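Local coordinates for DyP2 (Amycolatopsis sp. ATCC 39116, PDB 4G2C), which is a haem-containing dye-decolourising peroxidase that probably oxidises dyes and lignin-related compounds, and carries a manganese ion as well, at residues M50-Q55 with S93-L98; N57-H62 with P224-E229; G111-G116 with L170-A175; A259-T264 with S486-R491. One frame throughout, in Å; residues are numbered along the deposited sequence.

All four contacts are mostly buried, but they sit at different depths: the centre of contact 2 lies about 13 Å from the centre of the chain, that of contact 4 about 26 Å. Contact 1 joins the C-terminal end of helix 45-53 to the start of helix 94-107 by backbone bonds and a salt bridge, whereas contact 3 is sheet pairing through main-chain bonds. Contact 2 sets a loop against the turn before helix 228-237, contact 4 a loop against the short helix 487-491; both rely on apolar side chains, helped by a water in contact 2. E53 of contact 1 is salt-bridged to R491 of contact 4, and L54 packs on L59 of contact 2.

Contact 1: M50-Q55 with S93-L98; sequences MLDELQ and SARTHL
L51, R95 and A94 bury the largest areas where the end of helix 45-53 meets the first turn of helix 94-107. The carbonyl O of L51 takes the N-H of R95 (N to O 3.2 Å), and that of L54 takes A94 N, so two amides at the start of the second helix are satisfied by the outgoing chain of the first. L51 lays CD2 on A94 CB at 4.1 Å, while its CB sits over one face of the R95 guanidinium. With CG anti to the backbone N (chi1 -175°) and a bend at chi3, the R95 chain brings NE to D52 OD1 at 3.0 Å. The carboxylate oxygen lies almost in the guanidinium plane but is itself met from above its own plane, the two flat groups being turned 53° apart. R95 NH2 also bonds to A48 O. A methionine in place of R95 would probably leave the D52 carboxylate without its charged mate at this helix junction. A water bridges D52 OD1 and the N-cap S93 OG, which accepts from T96 N at 3.1 Å. Since OD1 takes both R95 NE and this water, its negative charge is probably well stabilised beside the N-terminus of helix 94-107.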
loop_
_atom_site.group_PDB
_atom_site.type_symbol
_atom_site.label_atom_id
_atom_site.label_comp_id
_atom_site.label_asym_id
_atom_site.label_seq_id
_atom_site.Cartn_x
_atom_site.Cartn_y
_atom_site.Cartn_z
ATOM N N MET A 50 -10.320 -6.723 21.584
ATOM C CA MET A 50 -10.027 -6.768 20.153
ATOM C C MET A 50 -8.570 -6.438 19.880
ATOM O O MET A 50 -7.919 -7.099 19.082
ATOM C CB MET A 50 -10.945 -5.822 19.376
ATOM C CG MET A 50 -10.682 -5.796 17.869
ATOM S SD MET A 50 -9.357 -4.643 17.503
ATOM C CE MET A 50 -10.160 -3.088 17.899
ATOM N N LEU A 51 -8.071 -5.416 20.562
ATOM C CA LEU A 51 -6.674 -5.014 20.455
ATOM C C LEU A 51 -5.696 -6.078 20.938
ATOM O O LEU A 51 -4.580 -6.169 20.418
ATOM C CB LEU A 51 -6.426 -3.726 21.242
ATOM C CG LEU A 51 -6.851 -2.415 20.580
ATOM C CD1 LEU A 51 -6.634 -1.239 21.537
ATOM C CD2 LEU A 51 -6.092 -2.199 19.278
ATOM N N ASP A 52 -6.106 -6.846 21.953
ATOM C CA ASP A 52 -5.278 -7.907 22.524
ATOM C C ASP A 52 -5.219 -9.087 21.578
ATOM O O ASP A 52 -4.300 -9.904 21.656
ATOM C CB ASP A 52 -5.841 -8.395 23.872
ATOM C CG ASP A 52 -5.627 -7.398 24.993
ATOM O OD1 ASP A 52 -4.626 -6.652 24.931
ATOM O OD2 ASP A 52 -6.458 -7.355 25.927
ATOM N N GLU A 53 -6.205 -9.185 20.694
ATOM C CA GLU A 53 -6.280 -10.341 19.804
ATOM C C GLU A 53 -5.991 -9.992 18.340
ATOM O O GLU A 53 -6.064 -10.844 17.464
ATOM C CB GLU A 53 -7.631 -11.032 19.943
ATOM C CG GLU A 53 -7.918 -11.532 21.348
ATOM C CD GLU A 53 -7.091 -12.761 21.727
ATOM O OE1 GLU A 53 -6.203 -13.166 20.945
ATOM O OE2 GLU A 53 -7.327 -13.324 22.816
ATOM N N LEU A 54 -5.645 -8.739 18.088
ATOM C CA LEU A 54 -5.378 -8.279 16.728
ATOM C C LEU A 54 -3.891 -8.335 16.427
ATOM O O LEU A 54 -3.075 -7.952 17.260
ATOM C CB LEU A 54 -5.857 -6.831 16.540
ATOM C CG LEU A 54 -5.910 -6.371 15.081
ATOM C CD1 LEU A 54 -7.148 -6.945 14.382
ATOM C CD2 LEU A 54 -5.870 -4.852 14.955
ATOM N N GLN A 55 -3.548 -8.770 15.217
ATOM C CA GLN A 55 -2.170 -8.668 14.745
ATOM C C GLN A 55 -1.738 -7.215 14.589
ATOM O O GLN A 55 -2.566 -6.348 14.307
ATOM C CB GLN A 55 -1.981 -9.385 13.403
ATOM C CG GLN A 55 -2.170 -10.895 13.429
ATOM C CD GLN A 55 -1.808 -11.504 12.097
ATOM O OE1 GLN A 55 -0.789 -11.150 11.507
ATOM N NE2 GLN A 55 -2.647 -12.401 11.599
ATOM N N SER A 93 0.573 -8.691 20.068
ATOM C CA SER A 93 -0.739 -8.163 19.689
ATOM C C SER A 93 -0.636 -6.738 19.179
ATOM O O SER A 93 0.366 -6.053 19.395
ATOM C CB SER A 93 -1.667 -8.151 20.897
ATOM O OG SER A 93 -1.088 -7.355 21.918
ATOM N N ALA A 94 -1.693 -6.282 18.524
ATOM C CA ALA A 94 -1.787 -4.881 18.161
ATOM C C ALA A 94 -1.428 -4.001 19.357
ATOM O O ALA A 94 -0.605 -3.078 19.238
ATOM C CB ALA A 94 -3.180 -4.556 17.664
ATOM N N ARG A 95 -2.043 -4.280 20.506
ATOM C CA ARG A 95 -1.824 -3.428 21.676
ATOM C C ARG A 95 -0.361 -3.403 22.138
ATOM O O ARG A 95 0.190 -2.332 22.422
ATOM C CB ARG A 95 -2.720 -3.824 22.849
ATOM C CG ARG A 95 -2.575 -2.845 24.024
ATOM C CD ARG A 95 -3.110 -3.402 25.340
ATOM N NE ARG A 95 -4.540 -3.688 25.280
ATOM C CZ ARG A 95 -5.491 -2.767 25.414
ATOM N NH1 ARG A 95 -5.161 -1.490 25.609
ATOM N NH2 ARG A 95 -6.771 -3.126 25.345
ATOM N N THR A 96 0.269 -4.572 22.221
ATOM C CA THR A 96 1.688 -4.600 22.567
ATOM C C THR A 96 2.490 -3.765 21.560
ATOM O O THR A 96 3.431 -3.053 21.929
ATOM C CB THR A 96 2.251 -6.033 22.603
ATOM O OG1 THR A 96 1.590 -6.783 23.630
ATOM C CG2 THR A 96 3.746 -6.006 22.888
ATOM N N HIS A 97 2.130 -3.861 20.285
ATOM C CA HIS A 97 2.863 -3.112 19.271
ATOM C C HIS A 97 2.728 -1.611 19.528
ATOM O O HIS A 97 3.697 -0.863 19.441
ATOM C CB HIS A 97 2.372 -3.440 17.860
ATOM C CG HIS A 97 2.975 -2.563 16.805
ATOM N ND1 HIS A 97 2.280 -2.151 15.689
ATOM C CD2 HIS A 97 4.207 -2.012 16.705
ATOM C CE1 HIS A 97 3.057 -1.378 14.949
ATOM N NE2 HIS A 97 4.231 -1.277 15.544
ATOM N N LEU A 98 1.513 -1.188 19.855
ATOM C CA LEU A 98 1.218 0.226 20.068
ATOM C C LEU A 98 2.017 0.776 21.248
ATOM O O LEU A 98 2.593 1.872 21.183
ATOM C CB LEU A 98 -0.288 0.421 20.271
ATOM C CG LEU A 98 -1.094 0.205 18.981
ATOM C CD1 LEU A 98 -2.598 0.268 19.221
ATOM C CD2 LEU A 98 -0.668 1.223 17.926
HETATM O O HOH W 1 -2.151 -7.854 24.674
#

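Contact 2: N57-H62 with P224-E229; sequences NILKAH and PLFLTE. With ACT (acetate ion), chain X.
The loop between helix 45-53 and strand 66-74 packs here against the turn that leads into helix 228-237, with L227 at the N-cap position and the haem about 11 Å from the side chain of F226. L59 meets both residues of the turn with its two methyls. Its CD2 methyl rests on F226 CB at 3.7 Å and reaches the root of the ring, and its CD1 methyl meets L227 CD2 at 4.1 Å, the L59 and L227 side chains crossing at about a right angle. F226 turns the edge of its ring to the loop: CD2 stands 3.6 Å from L59 O, which lies near the ring plane. The CG of F226 sits beside its backbone N (chi1 -51°), which swings the ring along the loop toward I58. A serine in place of F226 would probably open a gap beside L59 CD2 and the carbonyl of L59. One water fastens the two backbones, donating to L59 O at 2.9 Å and accepting from F226 N at 3.0 Å. An acetate, probably from the crystallisation liquor, takes the A61 amide in a nearly straight bond (A61 N to acetate O 2.8 Å, 173°) and sets its methyl against L225 CD2. Farther out, K60 NZ forms a salt bridge with D230 of helix 228-237, F226 also touches A374 of strand 374-380, and I58 lies on F408 of strand 402-409.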
loop_
_atom_site.group_PDB
_atom_site.type_symbol
_atom_site.label_atom_id
_atom_site.label_comp_id
_atom_site.label_asym_id
_atom_site.label_seq_id
_atom_site.Cartn_x
_atom_site.Cartn_y
_atom_site.Cartn_z
ATOM N N ASN A 57 0.528 -4.163 12.572
ATOM C CA ASN A 57 0.681 -3.739 11.180
ATOM C C ASN A 57 -0.650 -3.402 10.504
ATOM O O ASN A 57 -0.669 -2.919 9.374
ATOM C CB ASN A 57 1.479 -4.768 10.363
ATOM C CG ASN A 57 2.052 -4.181 9.073
ATOM O OD1 ASN A 57 2.447 -3.009 9.020
ATOM N ND2 ASN A 57 2.094 -4.989 8.028
ATOM N N ILE A 58 -1.762 -3.640 11.203
ATOM C CA ILE A 58 -3.063 -3.449 10.587
ATOM C C ILE A 58 -3.627 -2.055 10.883
ATOM O O ILE A 58 -3.750 -1.241 9.983
ATOM C CB ILE A 58 -4.061 -4.574 10.968
ATOM C CG1 ILE A 58 -3.569 -5.929 10.435
ATOM C CG2 ILE A 58 -5.435 -4.274 10.393
ATOM C CD1 ILE A 58 -4.255 -7.163 11.068
ATOM N N LEU A 59 -3.959 -1.785 12.140
ATOM C CA LEU A 59 -4.462 -0.461 12.527
ATOM C C LEU A 59 -3.351 0.607 12.501
ATOM O O LEU A 59 -3.623 1.808 12.457
ATOM C CB LEU A 59 -5.127 -0.502 13.910
ATOM C CG LEU A 59 -6.450 -1.240 14.136
ATOM C CD1 LEU A 59 -6.808 -1.228 15.605
ATOM C CD2 LEU A 59 -7.619 -0.648 13.313
ATOM N N LYS A 60 -2.105 0.156 12.518
ATOM C CA LYS A 60 -0.948 1.048 12.535
ATOM C C LYS A 60 0.237 0.294 11.936
ATOM O O LYS A 60 0.575 -0.783 12.409
ATOM C CB LYS A 60 -0.625 1.411 13.983
ATOM C CG LYS A 60 0.702 2.135 14.185
ATOM C CD LYS A 60 0.462 3.603 14.250
ATOM C CE LYS A 60 1.743 4.389 14.362
ATOM N NZ LYS A 60 1.513 5.726 13.759
ATOM N N ALA A 61 0.867 0.844 10.904
ATOM C CA ALA A 61 1.951 0.135 10.219
ATOM C C ALA A 61 3.074 -0.298 11.175
ATOM O O ALA A 61 3.321 0.355 12.175
ATOM C CB ALA A 61 2.519 0.994 9.087
ATOM N N HIS A 62 3.749 -1.402 10.879
ATOM C CA HIS A 62 4.900 -1.797 11.685
ATOM C C HIS A 62 6.162 -1.424 10.916
ATOM O O HIS A 62 6.195 -1.528 9.690
ATOM C CB HIS A 62 4.862 -3.293 11.992
ATOM C CG HIS A 62 5.741 -3.710 13.136
ATOM N ND1 HIS A 62 7.118 -3.734 13.052
ATOM C CD2 HIS A 62 5.434 -4.135 14.386
ATOM C CE1 HIS A 62 7.621 -4.151 14.199
ATOM N NE2 HIS A 62 6.620 -4.396 15.026
ATOM N N PRO A 224 -4.928 6.352 5.795
ATOM C CA PRO A 224 -6.108 6.373 6.675
ATOM C C PRO A 224 -5.680 6.170 8.129
ATOM O O PRO A 224 -4.888 5.274 8.403
ATOM C CB PRO A 224 -6.922 5.166 6.198
ATOM C CG PRO A 224 -5.896 4.234 5.586
ATOM C CD PRO A 224 -4.910 5.169 4.918
ATOM N N LEU A 225 -6.159 7.010 9.042
ATOM C CA LEU A 225 -5.825 6.852 10.457
ATOM C C LEU A 225 -7.018 6.288 11.235
ATOM O O LEU A 225 -8.062 6.933 11.337
ATOM C CB LEU A 225 -5.359 8.179 11.066
ATOM C CG LEU A 225 -4.188 8.851 10.328
ATOM C CD1 LEU A 225 -3.721 10.146 10.996
ATOM C CD2 LEU A 225 -3.025 7.856 10.184
ATOM N N PHE A 226 -6.857 5.081 11.773
ATOM C CA PHE A 226 -7.938 4.406 12.480
ATOM C C PHE A 226 -7.923 4.712 13.977
ATOM O O PHE A 226 -8.889 4.451 14.680
ATOM C CB PHE A 226 -7.860 2.888 12.246
ATOM C CG PHE A 226 -7.743 2.511 10.801
ATOM C CD1 PHE A 226 -8.853 2.564 9.968
ATOM C CD2 PHE A 226 -6.508 2.139 10.257
ATOM C CE1 PHE A 226 -8.747 2.233 8.619
ATOM C CE2 PHE A 226 -6.393 1.799 8.917
ATOM C CZ PHE A 226 -7.519 1.840 8.093
ATOM N N LEU A 227 -6.813 5.254 14.455
ATOM C CA LEU A 227 -6.628 5.529 15.875
ATOM C C LEU A 227 -6.689 7.027 16.138
ATOM O O LEU A 227 -6.074 7.833 15.425
ATOM C CB LEU A 227 -5.288 4.962 16.363
ATOM C CG LEU A 227 -5.128 3.470 16.037
ATOM C CD1 LEU A 227 -3.793 2.921 16.548
ATOM C CD2 LEU A 227 -6.298 2.681 16.607
ATOM N N THR A 228 -7.446 7.394 17.160
ATOM C CA THR A 228 -7.678 8.795 17.453
ATOM C C THR A 228 -6.370 9.455 17.833
ATOM O O THR A 228 -6.157 10.627 17.534
ATOM C CB THR A 228 -8.703 8.959 18.590
ATOM O OG1 THR A 228 -9.960 8.412 18.165
ATOM C CG2 THR A 228 -8.893 10.421 18.927
ATOM N N GLU A 229 -5.502 8.683 18.491
ATOM C CA GLU A 229 -4.179 9.146 18.909
ATOM C C GLU A 229 -3.315 9.468 17.684
ATOM O O GLU A 229 -2.415 10.308 17.745
ATOM C CB GLU A 229 -3.466 8.075 19.765
ATOM C CG GLU A 229 -4.067 7.803 21.161
ATOM C CD GLU A 229 -5.333 6.945 21.143
ATOM O OE1 GLU A 229 -5.751 6.496 20.057
ATOM O OE2 GLU A 229 -5.916 6.722 22.228
HETATM C C ACT X . -0.628 4.278 9.972
HETATM O O ACT X . 0.221 3.368 9.836
HETATM O OXT ACT X . -1.818 3.979 9.685
HETATM C CH3 ACT X . -0.235 5.646 10.454
HETATM O O HOH W 2 -4.165 4.606 12.922
#

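Contact 3: G111-G116 with L170-A175; sequences GTPYLG and LGDATA
Y114 and G171 form an antiparallel hydrogen-bonded pair between strands 114-119 and 166-172, the edge strand and its neighbour in the antiparallel sheet of the ferredoxin-like alpha+beta domain characteristic of dye-decolourising peroxidases. Two main-chain bonds close the pair: Y114 N gives to G171 O at 2.7 Å, and G171 N returns to Y114 O at 2.8 Å, both donors lying in the carbonyl plane of their acceptor. Beside them, L170 CA sends a C-H toward Y114 O at 3.1 Å. Beyond this pair, L170 and T68 join by a backbone bond, tying the second strand to strand 66-74.

Apolar contact comes from the next, non-hydrogen-bonded pair. L115 and L170 run side by side on one face of the sheet, their CD1 methyls 4.1 Å apart, and L170 goes on to touch L181 and R182 of helix 175-188. The Y114 side chain leaves from the other face, where G171 has no side chain to stand beside it. A chi1 of 164° turns the Y114 ring away from the backbone N and lays it forward along its own strand, with G116 N over one face, toward the rim, while H62 meets the ring with the planes about 20° apart.

Polar groups gather where the strands part. D172 lies alongside P113, its OD1 3.2 Å from P113 CA, and a water donates to that same OD1 at 2.6 Å.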
loop_
_atom_site.group_PDB
_atom_site.type_symbol
_atom_site.label_atom_id
_atom_site.label_comp_id
_atom_site.label_asym_id
_atom_site.label_seq_id
_atom_site.Cartn_x
_atom_site.Cartn_y
_atom_site.Cartn_z
ATOM N N GLY A 111 11.743 -1.739 20.771
ATOM C CA GLY A 111 10.603 -2.577 20.440
ATOM C C GLY A 111 11.043 -3.905 19.857
ATOM O O GLY A 111 12.236 -4.174 19.743
ATOM N N THR A 112 10.082 -4.741 19.483
ATOM C CA THR A 112 10.409 -6.062 18.963
ATOM C C THR A 112 10.057 -6.233 17.488
ATOM O O THR A 112 9.435 -5.363 16.872
ATOM C CB THR A 112 9.701 -7.178 19.756
ATOM O OG1 THR A 112 8.284 -6.987 19.677
ATOM C CG2 THR A 112 10.132 -7.171 21.210
ATOM N N PRO A 113 10.453 -7.377 16.921
ATOM C CA PRO A 113 10.213 -7.675 15.506
ATOM C C PRO A 113 8.720 -7.902 15.215
ATOM O O PRO A 113 7.921 -8.104 16.131
ATOM C CB PRO A 113 11.023 -8.968 15.271
ATOM C CG PRO A 113 11.924 -9.110 16.447
ATOM C CD PRO A 113 11.231 -8.433 17.594
ATOM N N TYR A 114 8.363 -7.851 13.937
ATOM C CA TYR A 114 6.997 -8.112 13.485
ATOM C C TYR A 114 6.929 -9.454 12.768
ATOM O O TYR A 114 7.670 -9.708 11.808
ATOM C CB TYR A 114 6.514 -6.976 12.568
ATOM C CG TYR A 114 5.278 -7.271 11.726
ATOM C CD1 TYR A 114 4.094 -7.732 12.299
ATOM C CD2 TYR A 114 5.292 -7.053 10.355
ATOM C CE1 TYR A 114 2.966 -7.981 11.509
ATOM C CE2 TYR A 114 4.185 -7.306 9.566
ATOM C CZ TYR A 114 3.029 -7.760 10.141
ATOM O OH TYR A 114 1.946 -7.993 9.330
ATOM N N LEU A 115 6.042 -10.307 13.263
ATOM C CA LEU A 115 5.696 -11.578 12.632
ATOM C C LEU A 115 4.244 -11.524 12.188
ATOM O O LEU A 115 3.334 -11.615 13.012
ATOM C CB LEU A 115 5.860 -12.737 13.619
ATOM C CG LEU A 115 5.340 -14.059 13.054
ATOM C CD1 LEU A 115 6.009 -14.311 11.719
ATOM C CD2 LEU A 115 5.590 -15.224 14.004
ATOM N N GLY A 116 4.020 -11.354 10.893
ATOM C CA GLY A 116 2.669 -11.320 10.371
ATOM C C GLY A 116 2.303 -12.647 9.749
ATOM O O GLY A 116 3.142 -13.301 9.136
ATOM N N LEU A 170 8.093 -11.111 8.237
ATOM C CA LEU A 170 9.046 -10.915 9.312
ATOM C C LEU A 170 9.735 -9.582 9.080
ATOM O O LEU A 170 10.495 -9.434 8.121
ATOM C CB LEU A 170 10.101 -12.023 9.297
ATOM C CG LEU A 170 9.708 -13.464 9.600
ATOM C CD1 LEU A 170 8.671 -13.995 8.594
ATOM C CD2 LEU A 170 10.987 -14.316 9.619
ATOM N N GLY A 171 9.475 -8.613 9.951
ATOM C CA GLY A 171 9.963 -7.262 9.735
ATOM C C GLY A 171 10.544 -6.582 10.966
ATOM O O GLY A 171 10.139 -6.852 12.107
ATOM N N ASP A 172 11.493 -5.685 10.724
ATOM C CA ASP A 172 12.177 -4.981 11.798
ATOM C C ASP A 172 12.945 -3.811 11.183
ATOM O O ASP A 172 13.047 -3.704 9.959
ATOM C CB ASP A 172 13.127 -5.927 12.540
ATOM C CG ASP A 172 13.453 -5.456 13.951
ATOM O OD1 ASP A 172 12.649 -5.707 14.880
ATOM O OD2 ASP A 172 14.528 -4.846 14.140
ATOM N N ALA A 173 13.472 -2.938 12.036
ATOM C CA ALA A 173 14.275 -1.812 11.588
ATOM C C ALA A 173 15.600 -2.285 10.993
ATOM O O ALA A 173 16.153 -1.639 10.113
ATOM C CB ALA A 173 14.531 -0.851 12.751
ATOM N N THR A 174 16.103 -3.418 11.470
ATOM C CA THR A 174 17.416 -3.897 11.038
ATOM C C THR A 174 17.368 -5.390 10.751
ATOM O O THR A 174 16.488 -6.093 11.250
ATOM C CB THR A 174 18.515 -3.604 12.090
ATOM O OG1 THR A 174 18.175 -4.237 13.329
ATOM C CG2 THR A 174 18.662 -2.106 12.340
ATOM N N ALA A 175 18.324 -5.861 9.947
ATOM C CA ALA A 175 18.388 -7.252 9.495
ATOM C C ALA A 175 18.527 -8.274 10.625
ATOM O O ALA A 175 17.986 -9.378 10.550
ATOM C CB ALA A 175 19.533 -7.422 8.481
HETATM O O HOH W 3 13.910 -5.506 17.184
#

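Contact 4: A259-T264 with S486-R491; sequences AAPDPT and SLAFLR
Apolar contacts join A259, A260 and P261 to A488 and F489. The A259 methyl carries the closest of them, CB standing 3.5 Å from F489 CE1 and a little farther from CD1, both on one side of the ring. P261 adds its CD, which touches A488 CB at 4.0 Å, and A260 CB approaches F489 CB more loosely. The F489 ring swings out beside its own carbonyl carbon (chi1 166°), a setting that lays it next to the loop, with A259 O near the ring plane at its edge, 3.6 Å from CD1.

The loop here joins strands 255-256 and 267-278, and the partner is the short helix 487-491, which follows strand 474-484 at the C-terminal end of the chain. S486 is the N-cap of that helix: its OG accepts from F489 N at 3.2 Å and bonds also to D257 OD2, so one hydroxyl ties the helix start to the residue two places before A259. The A260 methyl lies against the same OG at 3.7 Å.

Polar bonds within the loop shape its far end. D262 OD1 accepts from T264 N at 2.9 Å, an Asx turn in which the donor stands above the carboxylate plane, and D262 N gives to H266 ND1. Within the helix, R491 lays its guanidinium over A488 CA, its NH2 reaching E53 of helix 45-53.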
loop_
_atom_site.group_PDB
_atom_site.type_symbol
_atom_site.label_atom_id
_atom_site.label_comp_id
_atom_site.label_asym_id
_atom_site.label_seq_id
_atom_site.Cartn_x
_atom_site.Cartn_y
_atom_site.Cartn_z
ATOM N N ALA A 259 -13.849 -17.816 11.850
ATOM C CA ALA A 259 -13.514 -19.089 12.483
ATOM C C ALA A 259 -12.973 -18.931 13.907
ATOM O O ALA A 259 -12.547 -19.901 14.510
ATOM C CB ALA A 259 -12.510 -19.851 11.627
ATOM N N ALA A 260 -12.963 -17.711 14.425
ATOM C CA ALA A 260 -12.418 -17.452 15.753
ATOM C C ALA A 260 -13.386 -17.870 16.858
ATOM O O ALA A 260 -14.575 -18.053 16.614
ATOM C CB ALA A 260 -12.079 -15.987 15.897
ATOM N N PRO A 261 -12.881 -18.004 18.090
ATOM C CA PRO A 261 -13.777 -18.433 19.169
ATOM C C PRO A 261 -14.909 -17.433 19.409
ATOM O O PRO A 261 -16.003 -17.840 19.798
ATOM C CB PRO A 261 -12.843 -18.513 20.385
ATOM C CG PRO A 261 -11.461 -18.639 19.803
ATOM C CD PRO A 261 -11.500 -17.804 18.566
ATOM N N ASP A 262 -14.656 -16.148 19.160
ATOM C CA ASP A 262 -15.674 -15.117 19.342
ATOM C C ASP A 262 -15.477 -13.956 18.369
ATOM O O ASP A 262 -14.731 -13.001 18.649
ATOM C CB ASP A 262 -15.663 -14.606 20.781
ATOM C CG ASP A 262 -16.840 -13.696 21.082
ATOM O OD1 ASP A 262 -17.564 -13.313 20.136
ATOM O OD2 ASP A 262 -17.031 -13.341 22.264
ATOM N N PRO A 263 -16.145 -14.037 17.213
ATOM C CA PRO A 263 -16.054 -13.005 16.178
ATOM C C PRO A 263 -16.542 -11.642 16.649
ATOM O O PRO A 263 -16.335 -10.669 15.937
ATOM C CB PRO A 263 -16.956 -13.545 15.062
ATOM C CG PRO A 263 -16.919 -15.036 15.259
ATOM C CD PRO A 263 -16.881 -15.224 16.746
ATOM N N THR A 264 -17.156 -11.555 17.824
ATOM C CA THR A 264 -17.583 -10.247 18.307
ATOM C C THR A 264 -16.410 -9.450 18.881
ATOM O O THR A 264 -16.530 -8.248 19.111
ATOM C CB THR A 264 -18.729 -10.346 19.344
ATOM O OG1 THR A 264 -18.262 -11.001 20.534
ATOM C CG2 THR A 264 -19.885 -11.135 18.766
ATOM N N SER A 486 -7.299 -13.383 13.554
ATOM C CA SER A 486 -7.046 -12.954 14.914
ATOM C C SER A 486 -6.064 -13.901 15.588
ATOM O O SER A 486 -5.947 -15.076 15.202
ATOM C CB SER A 486 -8.355 -12.926 15.695
ATOM O OG SER A 486 -8.861 -14.243 15.829
ATOM N N LEU A 487 -5.371 -13.398 16.609
ATOM C CA LEU A 487 -4.456 -14.231 17.390
ATOM C C LEU A 487 -5.161 -15.400 18.081
ATOM O O LEU A 487 -4.621 -16.496 18.133
ATOM C CB LEU A 487 -3.680 -13.398 18.415
ATOM C CG LEU A 487 -2.769 -12.306 17.843
ATOM C CD1 LEU A 487 -2.010 -11.572 18.960
ATOM C CD2 LEU A 487 -1.821 -12.858 16.793
ATOM N N ALA A 488 -6.359 -15.157 18.608
ATOM C CA ALA A 488 -7.144 -16.202 19.258
ATOM C C ALA A 488 -7.474 -17.340 18.288
ATOM O O ALA A 488 -7.499 -18.506 18.675
ATOM C CB ALA A 488 -8.423 -15.618 19.879
ATOM N N PHE A 489 -7.717 -17.008 17.023
ATOM C CA PHE A 489 -7.930 -18.059 16.036
ATOM C C PHE A 489 -6.687 -18.928 15.900
ATOM O O PHE A 489 -6.770 -20.158 15.910
ATOM C CB PHE A 489 -8.285 -17.490 14.663
ATOM C CG PHE A 489 -8.178 -18.507 13.563
ATOM C CD1 PHE A 489 -9.202 -19.429 13.346
ATOM C CD2 PHE A 489 -7.041 -18.570 12.767
ATOM C CE1 PHE A 489 -9.097 -20.375 12.342
ATOM C CE2 PHE A 489 -6.931 -19.511 11.762
ATOM C CZ PHE A 489 -7.954 -20.416 11.552
ATOM N N LEU A 490 -5.538 -18.278 15.756
ATOM C CA LEU A 490 -4.285 -18.991 15.543
ATOM C C LEU A 490 -3.943 -19.904 16.733
ATOM O O LEU A 490 -3.482 -21.028 16.544
ATOM C CB LEU A 490 -3.151 -18.009 15.254
ATOM C CG LEU A 490 -3.289 -17.149 13.992
ATOM C CD1 LEU A 490 -2.122 -16.187 13.859
ATOM C CD2 LEU A 490 -3.439 -17.992 12.716
ATOM N N ARG A 491 -4.184 -19.420 17.949
ATOM C CA ARG A 491 -3.956 -20.219 19.153
ATOM C C ARG A 491 -4.932 -21.405 19.226
ATOM O O ARG A 491 -4.587 -22.469 19.742
ATOM C CB ARG A 491 -4.080 -19.370 20.427
ATOM C CG ARG A 491 -3.066 -18.227 20.587
ATOM C CD ARG A 491 -3.037 -17.699 22.041
ATOM N NE ARG A 491 -4.366 -17.301 22.516
ATOM C CZ ARG A 491 -4.934 -16.129 22.235
ATOM N NH1 ARG A 491 -4.282 -15.258 21.483
ATOM N NH2 ARG A 491 -6.149 -15.827 22.694
#